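PDB 2P4F: similar to sp|P32453 Saccharomyces cerevisiae YNL315c ATP11 from Candida glabrata CBS 138, which probably acts as a mitochondrial chaperone that binds unassembled F1-ATPase beta subunits and helps them to assemble. Local coordinates for residues A[249-252]-A[253-257]; A[265-268]-A[269-273]; A[287-290]-A[291-295]. All coordinates share one frame; numbering follows the deposited sequence.

Contact 1 (A[249-252]-A[253-257]); sequences LLLL and NVQRF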
loop_
_atom_site.group_PDB
_atom_site.type_symbol
_atom_site.label_atom_id
_atom_site.label_comp_id
_atom_site.label_asym_id
_atom_site.label_seq_id
_atom_site.Cartn_x
_atom_site.Cartn_y
_atom_site.Cartn_z
ATOM N N LEU A 249 3.364 3.619 9.283
ATOM C CA LEU A 249 2.061 3.867 9.951
ATOM C C LEU A 249 1.002 4.218 8.910
ATOM O O LEU A 249 -0.169 3.816 9.014
ATOM C CB LEU A 249 2.245 4.900 11.045
ATOM C CG LEU A 249 2.532 4.506 12.508
ATOM C CD1 LEU A 249 2.826 3.017 12.732
ATOM C CD2 LEU A 249 3.678 5.330 13.094
ATOM N N LEU A 250 1.368 4.931 7.847
ATOM C CA LEU A 250 0.408 5.182 6.761
ATOM C C LEU A 250 -0.001 3.875 6.102
ATOM O O LEU A 250 -1.171 3.659 5.805
ATOM C CB LEU A 250 0.999 6.109 5.690
ATOM C CG LEU A 250 1.091 7.572 6.130
ATOM C CD1 LEU A 250 2.038 8.383 5.230
ATOM C CD2 LEU A 250 -0.286 8.231 6.174
ATOM N N LEU A 251 0.959 2.978 5.853
ATOM C CA LEU A 251 0.618 1.704 5.219
ATOM C C LEU A 251 -0.304 0.895 6.116
ATOM O O LEU A 251 -1.245 0.247 5.642
ATOM C CB LEU A 251 1.925 0.956 4.933
ATOM C CG LEU A 251 1.731 -0.477 4.437
ATOM C CD1 LEU A 251 0.918 -0.481 3.150
ATOM C CD2 LEU A 251 3.101 -1.077 4.254
ATOM N N LEU A 252 -0.053 0.921 7.422
ATOM C CA LEU A 252 -0.987 0.217 8.329
ATOM C C LEU A 252 -2.409 0.774 8.204
ATOM O O LEU A 252 -3.400 0.011 8.161
ATOM C CB LEU A 252 -0.445 0.304 9.752
ATOM C CG LEU A 252 -0.057 -0.973 10.480
ATOM C CD1 LEU A 252 0.553 -1.999 9.526
ATOM C CD2 LEU A 252 0.875 -0.603 11.638
ATOM N N ASN A 253 -2.503 2.119 8.119
ATOM C CA ASN A 253 -3.834 2.693 7.969
ATOM C C ASN A 253 -4.416 2.409 6.600
ATOM O O ASN A 253 -5.646 2.236 6.466
ATOM C CB ASN A 253 -3.764 4.199 8.291
ATOM C CG ASN A 253 -4.413 4.514 9.633
ATOM O OD1 ASN A 253 -5.182 3.714 10.193
ATOM N ND2 ASN A 253 -4.150 5.680 10.185
ATOM N N VAL A 254 -3.588 2.319 5.554
ATOM C CA VAL A 254 -4.175 1.886 4.270
ATOM C C VAL A 254 -4.827 0.518 4.421
ATOM O O VAL A 254 -5.944 0.338 3.962
ATOM C CB VAL A 254 -3.104 1.807 3.170
ATOM C CG1 VAL A 254 -3.617 1.124 1.920
ATOM C CG2 VAL A 254 -2.584 3.207 2.803
ATOM N N GLN A 255 -4.130 -0.385 5.122
ATOM C CA GLN A 255 -4.706 -1.708 5.321
ATOM C C GLN A 255 -6.013 -1.633 6.103
ATOM O O GLN A 255 -6.979 -2.360 5.844
ATOM C CB GLN A 255 -3.710 -2.582 6.085
ATOM C CG GLN A 255 -2.462 -2.869 5.248
ATOM C CD GLN A 255 -1.474 -3.759 5.974
ATOM O OE1 GLN A 255 -0.343 -3.921 5.535
ATOM N NE2 GLN A 255 -1.939 -4.340 7.086
ATOM N N ARG A 256 -6.104 -0.760 7.109
ATOM C CA ARG A 256 -7.307 -0.719 7.947
ATOM C C ARG A 256 -8.508 -0.226 7.162
ATOM O O ARG A 256 -9.621 -0.713 7.367
ATOM C CB ARG A 256 -7.076 0.173 9.189
ATOM C CG ARG A 256 -6.069 -0.460 10.169
ATOM C CD ARG A 256 -6.249 0.008 11.606
ATOM N NE ARG A 256 -6.173 1.491 11.663
ATOM C CZ ARG A 256 -6.431 2.110 12.813
ATOM N NH1 ARG A 256 -6.378 3.434 12.885
ATOM N NH2 ARG A 256 -6.735 1.407 13.916
ATOM N N PHE A 257 -8.297 0.761 6.286
ATOM C CA PHE A 257 -9.410 1.304 5.503
ATOM C C PHE A 257 -9.755 0.391 4.326
ATOM O O PHE A 257 -10.938 0.247 3.971
ATOM C CB PHE A 257 -9.081 2.723 5.021
ATOM C CG PHE A 257 -9.267 3.719 6.168
ATOM C CD1 PHE A 257 -10.507 4.330 6.353
ATOM C CD2 PHE A 257 -8.216 4.017 7.025
ATOM C CE1 PHE A 257 -10.627 5.229 7.405
ATOM C CE2 PHE A 257 -8.341 4.899 8.085
ATOM C CZ PHE A 257 -9.578 5.516 8.283
#
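Leu249 to Leu252 each pass their carbonyl oxygen to the amide four residues on, in Asn253 to Arg256, so the nine residues wind as regular alpha helix; Val254 N sits 2.8 Å from Leu250 O. Side chains then fold back against these same carbonyls. Val254 brings CG2 to 3.3 Å from Leu250 O. Gln255 starts with CG beside its own backbone N (chi1 -67°), which lays that methylene 3.4 Å from Leu251 O; the chain then runs out extended, and the amide oxygen OE1 only grazes Leu251 CG, at 4.2 Å, where the two side chains cross obliquely. On the same flank Leu252 CD1 is equally loosely placed against Gln255 NE2. The polar side-chain contact here is between Arg256 and Asn253. Arg256 folds at chi3 (-56°) and turns its guanidinium back to Asn253, gripping the single oxygen OD1 side-on. NE reaches OD1 of Asn253 at 2.8 Å, nearly along the C=O axis, while NH1 comes to the same OD1 at 3.0 Å on a lone pair. The two bonds hold the guanidinium edge on OD1, and a bond from Asn253 ND2 to Ala294 O helps set the turn of the amide. Arg256 NH1 also donates to Ser296 O, tying this polar corner to the tail after helix 287-295. Toward the sheet, Leu250, Asn253, Val254 and Phe257 all touch Leu159 of strand 156-162, Val254 also meets Val184 and Trp186 of strand 179-190, and Phe257 reaches Leu274 of helix 266-280.

Contact 2 (A[265-268]-A[269-273]); sequences TSIA and KERIQ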
loop_
_atom_site.group_PDB
_atom_site.type_symbol
_atom_site.label_atom_id
_atom_site.label_comp_id
_atom_site.label_asym_id
_atom_site.label_seq_id
_atom_site.Cartn_x
_atom_site.Cartn_y
_atom_site.Cartn_z
ATOM N N THR A 265 -15.936 -5.716 12.772
ATOM C CA THR A 265 -16.357 -4.850 13.864
ATOM C C THR A 265 -17.040 -3.587 13.344
ATOM O O THR A 265 -16.925 -3.167 12.196
ATOM C CB THR A 265 -15.133 -4.426 14.680
ATOM O OG1 THR A 265 -14.294 -3.688 13.779
ATOM C CG2 THR A 265 -14.340 -5.625 15.203
ATOM N N SER A 266 -17.778 -2.900 14.223
ATOM C CA SER A 266 -18.508 -1.694 13.834
ATOM C C SER A 266 -17.502 -0.670 13.330
ATOM O O SER A 266 -17.698 0.005 12.314
ATOM C CB SER A 266 -19.347 -1.136 14.992
ATOM O OG SER A 266 -20.220 -2.195 15.444
ATOM N N ILE A 267 -16.355 -0.526 14.024
ATOM C CA ILE A 267 -15.518 0.566 13.508
ATOM C C ILE A 267 -14.846 0.197 12.183
ATOM O O ILE A 267 -14.604 1.058 11.309
ATOM C CB ILE A 267 -14.462 0.968 14.543
ATOM C CG1 ILE A 267 -13.681 2.213 14.123
ATOM C CG2 ILE A 267 -13.503 -0.167 14.874
ATOM C CD1 ILE A 267 -13.002 2.905 15.283
ATOM N N ALA A 268 -14.535 -1.082 11.985
ATOM C CA ALA A 268 -13.986 -1.501 10.706
ATOM C C ALA A 268 -14.990 -1.181 9.594
ATOM O O ALA A 268 -14.653 -0.711 8.505
ATOM C CB ALA A 268 -13.644 -2.985 10.733
ATOM N N LYS A 269 -16.269 -1.459 9.866
ATOM C CA LYS A 269 -17.311 -1.123 8.865
ATOM C C LYS A 269 -17.387 0.384 8.636
ATOM O O LYS A 269 -17.637 0.818 7.503
ATOM C CB LYS A 269 -18.679 -1.702 9.251
ATOM C CG LYS A 269 -18.679 -3.219 9.367
ATOM C CD LYS A 269 -20.076 -3.745 9.766
ATOM C CE LYS A 269 -19.979 -4.957 10.672
ATOM N NZ LYS A 269 -21.234 -5.040 11.492
ATOM N N GLU A 270 -17.162 1.169 9.701
ATOM C CA GLU A 270 -17.195 2.618 9.530
ATOM C C GLU A 270 -16.037 3.076 8.645
ATOM O O GLU A 270 -16.191 3.953 7.787
ATOM C CB GLU A 270 -17.059 3.360 10.841
ATOM C CG GLU A 270 -18.278 3.349 11.723
ATOM C CD GLU A 270 -17.949 4.186 12.962
ATOM O OE1 GLU A 270 -17.668 3.599 14.031
ATOM O OE2 GLU A 270 -18.004 5.424 12.798
ATOM N N ARG A 271 -14.880 2.443 8.845
ATOM C CA ARG A 271 -13.752 2.781 7.962
ATOM C C ARG A 271 -14.016 2.424 6.508
ATOM O O ARG A 271 -13.730 3.244 5.584
ATOM C CB ARG A 271 -12.484 2.044 8.428
ATOM C CG ARG A 271 -11.945 2.616 9.737
ATOM C CD ARG A 271 -10.477 2.180 9.971
ATOM N NE ARG A 271 -10.055 2.801 11.228
ATOM C CZ ARG A 271 -10.022 2.168 12.411
ATOM N NH1 ARG A 271 -10.357 0.872 12.500
ATOM N NH2 ARG A 271 -9.642 2.807 13.531
ATOM N N ILE A 272 -14.555 1.233 6.258
ATOM C CA ILE A 272 -14.813 0.839 4.877
ATOM C C ILE A 272 -15.867 1.763 4.284
ATOM O O ILE A 272 -15.773 2.178 3.128
ATOM C CB ILE A 272 -15.233 -0.631 4.826
ATOM C CG1 ILE A 272 -14.033 -1.534 5.133
ATOM C CG2 ILE A 272 -15.901 -0.953 3.494
ATOM C CD1 ILE A 272 -14.375 -2.938 5.542
ATOM N N GLN A 273 -16.891 2.113 5.061
ATOM C CA GLN A 273 -17.953 2.977 4.522
ATOM C C GLN A 273 -17.390 4.353 4.163
ATOM O O GLN A 273 -17.793 4.986 3.179
ATOM C CB GLN A 273 -19.083 3.133 5.570
ATOM C CG GLN A 273 -20.262 3.949 5.013
ATOM C CD GLN A 273 -20.990 3.187 3.918
ATOM O OE1 GLN A 273 -21.393 2.035 4.094
ATOM N NE2 GLN A 273 -21.172 3.796 2.740
#
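Lys269 N closes the first turn of helix 266-280 on Thr265 O at 3.0 Å. Beyond it the Lys269 side chain doubles back along the same carbonyl, with CG 3.3 Å from Thr265 O. Thr265 is the N-cap residue: its OG1 accepts from Ala268 N at 3.2 Å and also bonds Asn299 O near the chain's end. Glu270 N binds Ser266 O, and its carboxylate oxygen OE1 lies 3.8 Å from CA of Ile267, while OE2 is salt-bridged to Lys289. Arg271 N takes Ile267 O at 2.8 Å, and the side chain, extended from CG to NE, crosses over Ile267. There CG1 of Ile267, swung away from its own backbone N by chi1 of -173°, rests on one face of the guanidinium, 3.8 Å above the plane and offset toward the rim; CD1 touches NH2. Ile272 N follows to Ala268 O, and its CG1 leans on that oxygen at 3.5 Å. With Ile267 over one face of the guanidinium, the N-H groups still reach oxygen: NH2 goes to Leu293 O and NH1 to Glu298 O, so a buried positive charge is probably eased by backbone carbonyls.

Contact 3 (A[287-290]-A[291-295]); sequences INKL and IQLAQ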
loop_
_atom_site.group_PDB
_atom_site.type_symbol
_atom_site.label_atom_id
_atom_site.label_comp_id
_atom_site.label_asym_id
_atom_site.label_seq_id
_atom_site.Cartn_x
_atom_site.Cartn_y
_atom_site.Cartn_z
ATOM N N ILE A 287 -14.095 14.990 6.489
ATOM C CA ILE A 287 -12.676 14.933 6.853
ATOM C C ILE A 287 -12.414 14.709 8.329
ATOM O O ILE A 287 -11.474 14.063 8.772
ATOM C CB ILE A 287 -11.996 16.261 6.491
ATOM C CG1 ILE A 287 -11.640 16.236 5.009
ATOM C CG2 ILE A 287 -10.763 16.511 7.332
ATOM C CD1 ILE A 287 -10.446 15.305 4.764
ATOM N N ASN A 288 -13.328 15.334 9.082
ATOM C CA ASN A 288 -13.246 15.139 10.532
ATOM C C ASN A 288 -13.424 13.693 10.914
ATOM O O ASN A 288 -12.656 13.226 11.775
ATOM C CB ASN A 288 -14.280 16.069 11.188
ATOM C CG ASN A 288 -13.788 17.465 10.756
ATOM O OD1 ASN A 288 -12.948 17.966 11.507
ATOM N ND2 ASN A 288 -14.279 17.977 9.614
ATOM N N LYS A 289 -14.370 12.997 10.290
ATOM C CA LYS A 289 -14.531 11.581 10.674
ATOM C C LYS A 289 -13.336 10.772 10.210
ATOM O O LYS A 289 -12.847 9.861 10.881
ATOM C CB LYS A 289 -15.793 11.039 10.051
ATOM C CG LYS A 289 -16.052 9.561 10.268
ATOM C CD LYS A 289 -16.603 9.297 11.657
ATOM C CE LYS A 289 -16.861 7.816 11.896
ATOM N NZ LYS A 289 -18.048 7.294 11.149
ATOM N N LEU A 290 -12.828 11.107 9.028
ATOM C CA LEU A 290 -11.605 10.463 8.524
ATOM C C LEU A 290 -10.474 10.533 9.530
ATOM O O LEU A 290 -9.768 9.594 9.895
ATOM C CB LEU A 290 -11.083 11.148 7.240
ATOM C CG LEU A 290 -9.636 10.710 6.849
ATOM C CD1 LEU A 290 -9.692 9.256 6.410
ATOM C CD2 LEU A 290 -9.078 11.652 5.812
ATOM N N ILE A 291 -10.272 11.742 10.030
ATOM C CA ILE A 291 -9.175 11.954 10.993
ATOM C C ILE A 291 -9.446 11.211 12.288
ATOM O O ILE A 291 -8.560 10.568 12.872
ATOM C CB ILE A 291 -8.971 13.459 11.247
ATOM C CG1 ILE A 291 -8.408 14.131 9.996
ATOM C CG2 ILE A 291 -8.099 13.614 12.476
ATOM C CD1 ILE A 291 -8.358 15.642 10.005
ATOM N N GLN A 292 -10.687 11.218 12.745
ATOM C CA GLN A 292 -10.996 10.438 13.961
ATOM C C GLN A 292 -10.761 8.948 13.770
ATOM O O GLN A 292 -10.218 8.242 14.625
ATOM C CB GLN A 292 -12.456 10.711 14.323
ATOM C CG GLN A 292 -13.007 9.925 15.502
ATOM C CD GLN A 292 -13.848 8.725 15.085
ATOM O OE1 GLN A 292 -14.612 8.131 15.846
ATOM N NE2 GLN A 292 -13.699 8.348 13.820
ATOM N N LEU A 293 -11.201 8.418 12.618
ATOM C CA LEU A 293 -11.110 6.995 12.401
ATOM C C LEU A 293 -9.665 6.596 12.106
ATOM O O LEU A 293 -9.260 5.484 12.416
ATOM C CB LEU A 293 -11.986 6.521 11.236
ATOM C CG LEU A 293 -13.497 6.544 11.442
ATOM C CD1 LEU A 293 -14.218 6.331 10.111
ATOM C CD2 LEU A 293 -13.978 5.463 12.391
ATOM N N ALA A 294 -8.878 7.482 11.504
ATOM C CA ALA A 294 -7.480 7.105 11.238
ATOM C C ALA A 294 -6.652 7.083 12.521
ATOM O O ALA A 294 -5.679 6.351 12.635
ATOM C CB ALA A 294 -6.900 8.102 10.249
ATOM N N GLN A 295 -7.021 7.909 13.508
ATOM C CA GLN A 295 -6.291 8.035 14.755
ATOM C C GLN A 295 -6.771 7.032 15.792
ATOM O O GLN A 295 -5.987 6.786 16.721
ATOM C CB GLN A 295 -6.420 9.442 15.380
ATOM C CG GLN A 295 -5.783 10.527 14.542
ATOM C CD GLN A 295 -5.836 11.943 15.052
ATOM O OE1 GLN A 295 -6.636 12.322 15.931
ATOM N NE2 GLN A 295 -4.928 12.739 14.483
#
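Helix 287-295, the last of the chain, carries this contact along about two and a half turns, and Ile287 meets Ile291 on one flank of it. CG2 of Ile287 touches CD1 of Ile291 at 3.7 Å, where the two branches cross at a slant; Ile291 CG1 also lies 3.3 Å from Ile287 O, the carbonyl that accepts from Ile291 N. Round the helix, Lys289 makes the more extensive contact. Its CG leaves opposite the backbone N (chi1 176°) and a bend at chi2 (78°) turns the aliphatic chain across Leu293, so that CE rests 3.5 Å from CD1 of Leu293 and CG meets the same methyl. The ammonium group beyond goes to Glu270 of helix 266-280 in a salt bridge. Beside this chain and pointing the same way runs Gln292, bent at chi2; its NE2 gives a weak hydrogen bond, 3.4 Å long, to Lys289 O. That oxygen already takes the regular helical bond from Leu293 N at 2.8 Å, so it serves two donors. Leu290 O accepts from Ala294 N in the same i to i+4 pattern, with CB of Ala294 3.3 Å from the oxygen. Leu290 turns to Phe157 and Val158 of strand 156-162, Ala294 to Pro160, Ile291 and Gln295 to Val179, and Leu293 to Ile267 and Leu274, whereas Asn288 and Gln292 are exposed. The result is an amphipathic alpha helix laid on the edge of an antiparallel sheet, the half barrel of this ATP11 domain, with helices 266-280 and 244-257 packed against it.

The three contacts run in series along the chain on helices 244-257, 266-280 and 287-295, with centres 12 to 14 Å apart, and they join as one C-terminal helical cluster. Contacts 2 and 3 are joined by a salt bridge, Glu270 OE2 to Lys289 NZ at 2.5 Å, and by a probable hydrogen bond from a side chain to a carbonyl, Arg271 NH2 to Leu293 O at 2.9 Å. Contact 1 reaches contact 3 through Asn253 ND2, 3.0 Å from Ala294 O. Between contacts 1 and 2, NH2 of Arg256 and NH2 of Arg271 lie 3.2 Å apart, both arginines being turned to carbonyl oxygens at the end of helix 287-295 and just after it. Phe257 touches both other contacts, CD1 3.5 Å from Arg271 O and CZ 3.8 Å from Ala294 N.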